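Local structure of 16S rRNA methylase (Uncultured bacterium, 7JLZ) at residues Ile20-Gly34 against Ser47-Gln60. The protein probably methylates N1 of A1408 in the 16S rRNA of the 30S ribosomal subunit, a modification associated with aminoglycoside resistance. Sequence-based numbering, arbitrary orientation.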
ATOM      1  N   ILE A  20       7.917 -19.026   1.062  1.00 31.43           N
ATOM      2  CA  ILE A  20       8.180 -17.922   0.145  1.00 34.18           C
ATOM      3  C   ILE A  20       8.772 -16.730   0.885  1.00 35.53           C
ATOM      4  O   ILE A  20       9.807 -16.186   0.483  1.00 39.74           O
ATOM      5  CB  ILE A  20       6.887 -17.545  -0.592  1.00 28.20           C
ATOM      6  CG1 ILE A  20       6.451 -18.691  -1.506  1.00 31.67           C
ATOM      7  CG2 ILE A  20       7.055 -16.232  -1.375  1.00 29.57           C
ATOM      8  CD1 ILE A  20       5.104 -18.462  -2.124  1.00 33.19           C
ATOM      9  N   LEU A  21       8.127 -16.313   1.984  1.00 30.28           N
ATOM     10  CA  LEU A  21       8.619 -15.172   2.755  1.00 36.03           C
ATOM     11  C   LEU A  21      10.053 -15.381   3.212  1.00 34.89           C
ATOM     12  O   LEU A  21      10.859 -14.442   3.216  1.00 37.68           O
ATOM     13  CB  LEU A  21       7.732 -14.927   3.975  1.00 33.29           C
ATOM     14  CG  LEU A  21       6.252 -14.666   3.726  1.00 33.63           C
ATOM     15  CD1 LEU A  21       5.500 -14.646   5.054  1.00 35.98           C
ATOM     16  CD2 LEU A  21       6.063 -13.362   2.971  1.00 37.06           C
ATOM     17  N   ASN A  22      10.390 -16.605   3.616  1.00 34.46           N
ATOM     18  CA  ASN A  22      11.701 -16.848   4.198  1.00 40.94           C
ATOM     19  C   ASN A  22      12.830 -16.705   3.187  1.00 41.63           C
ATOM     20  O   ASN A  22      13.993 -16.577   3.589  1.00 44.14           O
ATOM     21  CB  ASN A  22      11.732 -18.235   4.833  1.00 42.20           C
ATOM     22  CG  ASN A  22      10.974 -18.282   6.141  1.00 47.69           C
ATOM     23  OD1 ASN A  22      10.555 -17.246   6.662  1.00 44.44           O
ATOM     24  ND2 ASN A  22      10.808 -19.485   6.694  1.00 46.13           N
ATOM     25  N   ALA A  23      12.517 -16.720   1.893  1.00 40.60           N
ATOM     26  CA  ALA A  23      13.533 -16.554   0.865  1.00 44.34           C
ATOM     27  C   ALA A  23      14.000 -15.114   0.713  1.00 41.70           C
ATOM     28  O   ALA A  23      15.024 -14.884   0.059  1.00 46.43           O
ATOM     29  CB  ALA A  23      13.004 -17.065  -0.474  1.00 42.79           C
ATOM     30  N   TYR A  24      13.307 -14.147   1.311  1.00 33.84           N
ATOM     31  CA  TYR A  24      13.625 -12.739   1.135  1.00 35.38           C
ATOM     32  C   TYR A  24      14.034 -12.090   2.450  1.00 41.71           C
ATOM     33  O   TYR A  24      13.582 -12.487   3.530  1.00 46.36           O
ATOM     34  CB  TYR A  24      12.434 -11.988   0.551  1.00 33.86           C
ATOM     35  CG  TYR A  24      12.036 -12.497  -0.803  1.00 38.50           C
ATOM     36  CD1 TYR A  24      12.591 -11.953  -1.959  1.00 40.76           C
ATOM     37  CD2 TYR A  24      11.109 -13.522  -0.936  1.00 37.19           C
ATOM     38  CE1 TYR A  24      12.236 -12.414  -3.205  1.00 37.29           C
ATOM     39  CE2 TYR A  24      10.738 -13.981  -2.181  1.00 36.72           C
ATOM     40  CZ  TYR A  24      11.309 -13.424  -3.311  1.00 41.47           C
ATOM     41  OH  TYR A  24      10.950 -13.882  -4.553  1.00 42.25           O
ATOM     42  N   LYS A  25      14.894 -11.076   2.347  1.00 41.95           N
ATOM     43  CA  LYS A  25      15.329 -10.318   3.514  1.00 42.49           C
ATOM     44  C   LYS A  25      14.374  -9.191   3.885  1.00 42.39           C
ATOM     45  O   LYS A  25      14.372  -8.758   5.043  1.00 41.29           O
ATOM     46  CB  LYS A  25      16.728  -9.745   3.274  1.00 51.79           C
ATOM     47  CG  LYS A  25      17.802 -10.817   3.172  1.00 66.16           C
ATOM     48  CD  LYS A  25      17.814 -11.685   4.424  1.00 76.43           C
ATOM     49  CE  LYS A  25      18.542 -13.007   4.193  1.00 85.81           C
ATOM     50  NZ  LYS A  25      17.712 -13.979   3.423  1.00 87.14           N
ATOM     51  N   LYS A  26      13.573  -8.709   2.935  1.00 36.01           N
ATOM     52  CA  LYS A  26      12.555  -7.693   3.167  1.00 36.33           C
ATOM     53  C   LYS A  26      11.270  -8.102   2.472  1.00 32.46           C
ATOM     54  O   LYS A  26      11.301  -8.611   1.346  1.00 33.25           O
ATOM     55  CB  LYS A  26      12.946  -6.312   2.621  1.00 36.09           C
ATOM     56  CG  LYS A  26      14.198  -5.661   3.168  1.00 48.43           C
ATOM     57  CD  LYS A  26      14.362  -4.302   2.464  1.00 56.10           C
ATOM     58  CE  LYS A  26      15.570  -3.509   2.954  1.00 62.80           C
ATOM     59  NZ  LYS A  26      16.858  -4.038   2.428  1.00 66.16           N
ATOM     60  N   VAL A  27      10.142  -7.838   3.126  1.00 27.52           N
ATOM     61  CA  VAL A  27       8.816  -8.032   2.552  1.00 30.08           C
ATOM     62  C   VAL A  27       8.090  -6.696   2.599  1.00 27.88           C
ATOM     63  O   VAL A  27       8.136  -5.995   3.617  1.00 27.84           O
ATOM     64  CB  VAL A  27       8.024  -9.119   3.300  1.00 30.15           C
ATOM     65  CG1 VAL A  27       6.598  -9.217   2.769  1.00 25.44           C
ATOM     66  CG2 VAL A  27       8.738 -10.460   3.197  1.00 30.61           C
ATOM     67  N   GLU A  28       7.459  -6.329   1.486  1.00 24.49           N
ATOM     68  CA  GLU A  28       6.667  -5.114   1.401  1.00 25.14           C
ATOM     69  C   GLU A  28       5.260  -5.459   0.935  1.00 29.23           C
ATOM     70  O   GLU A  28       5.084  -6.201  -0.037  1.00 26.54           O
ATOM     71  CB  GLU A  28       7.303  -4.093   0.447  1.00 24.46           C
ATOM     72  CG  GLU A  28       6.415  -2.858   0.259  1.00 25.69           C
ATOM     73  CD  GLU A  28       7.119  -1.728  -0.465  1.00 28.08           C
ATOM     74  OE1 GLU A  28       8.349  -1.599  -0.315  1.00 32.28           O
ATOM     75  OE2 GLU A  28       6.422  -0.972  -1.192  1.00 33.72           O
ATOM     76  N   VAL A  29       4.258  -4.935   1.636  1.00 25.83           N
ATOM     77  CA  VAL A  29       2.858  -5.100   1.259  1.00 22.81           C
ATOM     78  C   VAL A  29       2.367  -3.768   0.713  1.00 24.75           C
ATOM     79  O   VAL A  29       2.567  -2.728   1.349  1.00 25.97           O
ATOM     80  CB  VAL A  29       2.004  -5.559   2.455  1.00 22.67           C
ATOM     81  CG1 VAL A  29       0.523  -5.507   2.113  1.00 26.42           C
ATOM     82  CG2 VAL A  29       2.458  -6.970   2.904  1.00 22.16           C
ATOM     83  N   ASP A  30       1.697  -3.808  -0.439  1.00 20.60           N
ATOM     84  CA  ASP A  30       1.292  -2.609  -1.180  1.00 23.81           C
ATOM     85  C   ASP A  30      -0.221  -2.604  -1.366  1.00 26.23           C
ATOM     86  O   ASP A  30      -0.769  -3.486  -2.034  1.00 24.43           O
ATOM     87  CB  ASP A  30       1.994  -2.566  -2.536  1.00 25.98           C
ATOM     88  CG  ASP A  30       3.477  -2.428  -2.397  1.00 27.96           C
ATOM     89  OD1 ASP A  30       3.896  -1.524  -1.652  1.00 27.98           O
ATOM     90  OD2 ASP A  30       4.226  -3.228  -2.989  1.00 31.67           O
ATOM     91  N   LEU A  31      -0.890  -1.601  -0.799  1.00 22.78           N
ATOM     92  CA  LEU A  31      -2.336  -1.476  -0.868  1.00 20.00           C
ATOM     93  C   LEU A  31      -2.698  -0.244  -1.671  1.00 23.75           C
ATOM     94  O   LEU A  31      -2.016   0.780  -1.576  1.00 25.38           O
ATOM     95  CB  LEU A  31      -2.952  -1.339   0.526  1.00 24.47           C
ATOM     96  CG  LEU A  31      -2.490  -2.341   1.570  1.00 23.67           C
ATOM     97  CD1 LEU A  31      -3.217  -2.065   2.877  1.00 21.70           C
ATOM     98  CD2 LEU A  31      -2.777  -3.739   1.048  1.00 23.72           C
ATOM     99  N   GLY A  32      -3.779  -0.335  -2.437  1.00 23.29           N
ATOM    100  CA  GLY A  32      -4.249   0.821  -3.179  1.00 21.84           C
ATOM    101  C   GLY A  32      -3.538   1.075  -4.490  1.00 23.54           C
ATOM    102  O   GLY A  32      -3.555   2.212  -4.980  1.00 24.69           O
ATOM    103  N   THR A  33      -2.902   0.067  -5.068  1.00 23.31           N
ATOM    104  CA  THR A  33      -2.130   0.293  -6.290  1.00 24.58           C
ATOM    105  C   THR A  33      -2.992   0.325  -7.544  1.00 27.55           C
ATOM    106  O   THR A  33      -2.452   0.570  -8.630  1.00 25.98           O
ATOM    107  CB  THR A  33      -1.033  -0.773  -6.444  1.00 23.86           C
ATOM    108  OG1 THR A  33      -1.634  -2.050  -6.660  1.00 25.21           O
ATOM    109  CG2 THR A  33      -0.156  -0.848  -5.187  1.00 25.97           C
ATOM    110  N   GLY A  34      -4.307   0.117  -7.440  1.00 23.86           N
ATOM    111  CA  GLY A  34      -5.133   0.185  -8.640  1.00 24.77           C
ATOM    112  C   GLY A  34      -5.074  -1.106  -9.434  1.00 23.16           C
ATOM    113  O   GLY A  34      -5.987  -1.933  -9.360  1.00 27.18           O
ATOM    114  N   SER A  47      15.318  -6.762  -6.483  1.00 41.88           N
ATOM    115  CA  SER A  47      15.152  -8.212  -6.542  1.00 44.88           C
ATOM    116  C   SER A  47      15.252  -8.870  -5.171  1.00 43.20           C
ATOM    117  O   SER A  47      14.842 -10.025  -5.026  1.00 42.95           O
ATOM    118  CB  SER A  47      16.185  -8.824  -7.487  1.00 48.51           C
ATOM    119  OG  SER A  47      17.492  -8.711  -6.949  1.00 55.46           O
ATOM    120  N   GLY A  48      15.796  -8.169  -4.172  1.00 38.43           N
ATOM    121  CA  GLY A  48      15.922  -8.702  -2.829  1.00 41.75           C
ATOM    122  C   GLY A  48      14.704  -8.544  -1.945  1.00 42.97           C
ATOM    123  O   GLY A  48      14.669  -9.092  -0.840  1.00 39.67           O
ATOM    124  N   THR A  49      13.699  -7.809  -2.400  1.00 39.42           N
ATOM    125  CA  THR A  49      12.493  -7.551  -1.627  1.00 38.53           C
ATOM    126  C   THR A  49      11.306  -8.249  -2.279  1.00 36.27           C
ATOM    127  O   THR A  49      11.164  -8.236  -3.506  1.00 36.41           O
ATOM    128  CB  THR A  49      12.237  -6.039  -1.526  1.00 35.75           C
ATOM    129  OG1 THR A  49      13.324  -5.415  -0.820  1.00 37.03           O
ATOM    130  CG2 THR A  49      10.938  -5.755  -0.806  1.00 32.89           C
ATOM    131  N   LEU A  50      10.456  -8.868  -1.463  1.00 31.39           N
ATOM    132  CA  LEU A  50       9.204  -9.432  -1.956  1.00 31.77           C
ATOM    133  C   LEU A  50       8.116  -8.367  -1.865  1.00 28.66           C
ATOM    134  O   LEU A  50       7.871  -7.814  -0.785  1.00 30.26           O
ATOM    135  CB  LEU A  50       8.816 -10.674  -1.153  1.00 26.65           C
ATOM    136  CG  LEU A  50       7.484 -11.340  -1.519  1.00 28.10           C
ATOM    137  CD1 LEU A  50       7.505 -11.905  -2.927  1.00 28.87           C
ATOM    138  CD2 LEU A  50       7.163 -12.443  -0.494  1.00 31.69           C
ATOM    139  N   PHE A  51       7.462  -8.078  -2.984  1.00 24.42           N
ATOM    140  CA  PHE A  51       6.383  -7.099  -3.018  1.00 22.27           C
ATOM    141  C   PHE A  51       5.048  -7.808  -3.193  1.00 25.91           C
ATOM    142  O   PHE A  51       4.881  -8.610  -4.120  1.00 26.20           O
ATOM    143  CB  PHE A  51       6.596  -6.079  -4.146  1.00 25.56           C
ATOM    144  CG  PHE A  51       7.832  -5.233  -3.962  1.00 27.21           C
ATOM    145  CD1 PHE A  51       9.066  -5.686  -4.399  1.00 24.97           C
ATOM    146  CD2 PHE A  51       7.762  -3.996  -3.330  1.00 27.49           C
ATOM    147  CE1 PHE A  51      10.210  -4.927  -4.217  1.00 29.00           C
ATOM    148  CE2 PHE A  51       8.916  -3.224  -3.152  1.00 26.84           C
ATOM    149  CZ  PHE A  51      10.136  -3.696  -3.593  1.00 29.27           C
ATOM    150  N   ILE A  52       4.089  -7.479  -2.331  1.00 23.12           N
ATOM    151  CA  ILE A  52       2.790  -8.134  -2.303  1.00 22.30           C
ATOM    152  C   ILE A  52       1.710  -7.085  -2.499  1.00 23.68           C
ATOM    153  O   ILE A  52       1.522  -6.226  -1.632  1.00 27.36           O
ATOM    154  CB  ILE A  52       2.562  -8.870  -0.974  1.00 22.23           C
ATOM    155  CG1 ILE A  52       3.734  -9.815  -0.714  1.00 23.52           C
ATOM    156  CG2 ILE A  52       1.217  -9.572  -1.005  1.00 22.84           C
ATOM    157  CD1 ILE A  52       3.625 -10.601   0.609  1.00 29.10           C
ATOM    158  N   GLY A  53       0.971  -7.174  -3.602  1.00 21.86           N
ATOM    159  CA  GLY A  53      -0.190  -6.319  -3.820  1.00 23.14           C
ATOM    160  C   GLY A  53      -1.466  -7.026  -3.396  1.00 24.55           C
ATOM    161  O   GLY A  53      -1.643  -8.213  -3.669  1.00 26.13           O
ATOM    162  N   ILE A  54      -2.367  -6.286  -2.741  1.00 24.16           N
ATOM    163  CA  ILE A  54      -3.646  -6.831  -2.281  1.00 21.59           C
ATOM    164  C   ILE A  54      -4.782  -5.933  -2.754  1.00 25.71           C
ATOM    165  O   ILE A  54      -4.832  -4.751  -2.391  1.00 27.91           O
ATOM    166  CB  ILE A  54      -3.685  -6.966  -0.750  1.00 22.98           C
ATOM    167  CG1 ILE A  54      -2.430  -7.697  -0.261  1.00 22.65           C
ATOM    168  CG2 ILE A  54      -4.947  -7.719  -0.311  1.00 25.07           C
ATOM    169  CD1 ILE A  54      -2.326  -7.758   1.275  1.00 28.58           C
ATOM    170  N   GLU A  55      -5.697  -6.493  -3.539  1.00 21.58           N
ATOM    171  CA  GLU A  55      -6.877  -5.792  -4.029  1.00 22.01           C
ATOM    172  C   GLU A  55      -8.084  -6.720  -4.038  1.00 22.50           C
ATOM    173  O   GLU A  55      -7.936  -7.943  -4.113  1.00 23.50           O
ATOM    174  CB  GLU A  55      -6.655  -5.227  -5.442  1.00 21.04           C
ATOM    175  CG  GLU A  55      -5.520  -4.208  -5.505  1.00 24.15           C
ATOM    176  CD  GLU A  55      -5.806  -2.928  -4.724  1.00 24.36           C
ATOM    177  OE1 GLU A  55      -6.984  -2.532  -4.621  1.00 26.72           O
ATOM    178  OE2 GLU A  55      -4.827  -2.335  -4.202  1.00 28.19           O
ATOM    179  N   PRO A  56      -9.302  -6.162  -3.979  1.00 25.22           N
ATOM    180  CA  PRO A  56     -10.497  -7.012  -3.830  1.00 24.57           C
ATOM    181  C   PRO A  56     -11.059  -7.600  -5.107  1.00 24.13           C
ATOM    182  O   PRO A  56     -11.799  -8.592  -5.040  1.00 26.66           O
ATOM    183  CB  PRO A  56     -11.521  -6.069  -3.196  1.00 30.23           C
ATOM    184  CG  PRO A  56     -11.076  -4.687  -3.650  1.00 25.34           C
ATOM    185  CD  PRO A  56      -9.578  -4.746  -3.669  1.00 24.97           C
ATOM    186  N   ILE A  57     -10.817  -7.001  -6.269  1.00 25.61           N
ATOM    187  CA  ILE A  57     -11.469  -7.426  -7.502  1.00 26.48           C
ATOM    188  C   ILE A  57     -10.426  -8.126  -8.360  1.00 27.22           C
ATOM    189  O   ILE A  57      -9.363  -7.561  -8.628  1.00 28.40           O
ATOM    190  CB  ILE A  57     -12.113  -6.231  -8.227  1.00 26.79           C
ATOM    191  CG1 ILE A  57     -13.228  -5.639  -7.361  1.00 33.44           C
ATOM    192  CG2 ILE A  57     -12.648  -6.632  -9.617  1.00 28.39           C
ATOM    193  CD1 ILE A  57     -13.723  -4.287  -7.810  1.00 39.37           C
ATOM    194  N   GLN A  58     -10.719  -9.365  -8.785  1.00 27.33           N
ATOM    195  CA  GLN A  58      -9.690 -10.150  -9.461  1.00 28.54           C
ATOM    196  C   GLN A  58      -9.196  -9.449 -10.725  1.00 28.19           C
ATOM    197  O   GLN A  58      -7.991  -9.448 -11.015  1.00 29.58           O
ATOM    198  CB  GLN A  58     -10.218 -11.535  -9.809  1.00 37.42           C
ATOM    199  CG  GLN A  58      -9.220 -12.355 -10.591  1.00 45.24           C
ATOM    200  CD  GLN A  58      -9.857 -13.570 -11.234  1.00 57.01           C
ATOM    201  OE1 GLN A  58     -11.079 -13.722 -11.226  1.00 61.13           O
ATOM    202  NE2 GLN A  58      -9.031 -14.442 -11.794  1.00 59.18           N
ATOM    203  N   LYS A  59     -10.107  -8.822 -11.466  1.00 31.99           N
ATOM    204  CA  LYS A  59      -9.719  -8.172 -12.720  1.00 29.92           C
ATOM    205  C   LYS A  59      -8.712  -7.047 -12.501  1.00 28.34           C
ATOM    206  O   LYS A  59      -7.976  -6.698 -13.439  1.00 29.84           O
ATOM    207  CB  LYS A  59     -10.963  -7.642 -13.448  1.00 33.23           C
ATOM    208  CG  LYS A  59     -11.735  -8.703 -14.214  1.00 38.16           C
ATOM    209  CD  LYS A  59     -12.946  -8.108 -14.939  1.00 43.64           C
ATOM    210  CE  LYS A  59     -13.565  -9.110 -15.911  1.00 47.44           C
ATOM    211  NZ  LYS A  59     -14.659  -8.500 -16.702  1.00 55.54           N
ATOM    212  N   GLN A  60      -8.666  -6.458 -11.299  1.00 28.39           N
ATOM    213  CA  GLN A  60      -7.694  -5.402 -11.020  1.00 25.01           C
ATOM    214  C   GLN A  60      -6.272  -5.874 -11.246  1.00 27.94           C
ATOM    215  O   GLN A  60      -5.418  -5.102 -11.693  1.00 28.57           O
ATOM    216  CB  GLN A  60      -7.784  -4.932  -9.571  1.00 31.01           C
ATOM    217  CG  GLN A  60      -8.959  -4.101  -9.244  1.00 34.75           C
ATOM    218  CD  GLN A  60      -8.915  -3.666  -7.814  1.00 28.26           C
ATOM    219  OE1 GLN A  60      -9.701  -4.143  -6.995  1.00 27.29           O
ATOM    220  NE2 GLN A  60      -8.001  -2.754  -7.495  1.00 26.09           N
TER
HETATM  221  O   HOH W   1      -2.316  -3.108  -4.318  1.00 25.73           O
HETATM  222  O   HOH W   2      -6.538   0.110  -5.637  1.00 31.42           O
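Leu-50 N bonds to Lys-26 O, Glu-28 N to Leu-50 O, Ile-52 N to Glu-28 O and Asp-30 N to Ile-52 O. The next bond, Ile-54 N to Asp-30 O, is weak (3.3 Å). Strands 26-31 and 49-55 are parallel neighbours in the Rossmann-like methyltransferase sheet, connected through helix 37-45 as a beta-alpha-beta crossover. Strand 94-100 flanks 26-31 on its other side.

On the apolar face, Leu-50 CB sits over a face of the Tyr-24 ring, 3.8 Å from its centroid. Leu-50 CG is anti to the backbone N (chi1 177°), and CD2 reaches Leu-21 CD2 at 3.7 Å. Farther along, Val-29 CG1 meets Ile-54 CD1.

The other face is more polar. The Asp-30 carboxylate lies nearly coplanar with the Phe-51 ring, with OD2 at the ring edge, 3.6 Å from CD2. The Glu-28 carboxylate is turned 66° from that ring, and its OE1 approaches Phe-51 CE2 obliquely at 3.3 Å. Glu-28 OE2 and Asp-30 OD1 are only 2.6 Å apart, so one acid probably holds a proton.

At the C-terminal end of strand 49-55, Glu-55 bends at chi2 (-66°) toward loop 32-34. Its OE2 accepts a hydrogen bond from Gly-32 N at 2.9 Å and a weak one from Thr-33 N. One water joins OE2 to Asp-30 O and Thr-33 OG1; another links OE1 to Gly-34 N. Gln-60 NE2 bonds Glu-55 OE1 and, at 2.9 Å, Gly-34 O.

The chemistry implies a glycine-rich loop held largely by the Glu-55 carboxylate, with two waters and the Gln-60 amide, consistent with the cofactor-binding loop of Rossmann-like methyltransferases.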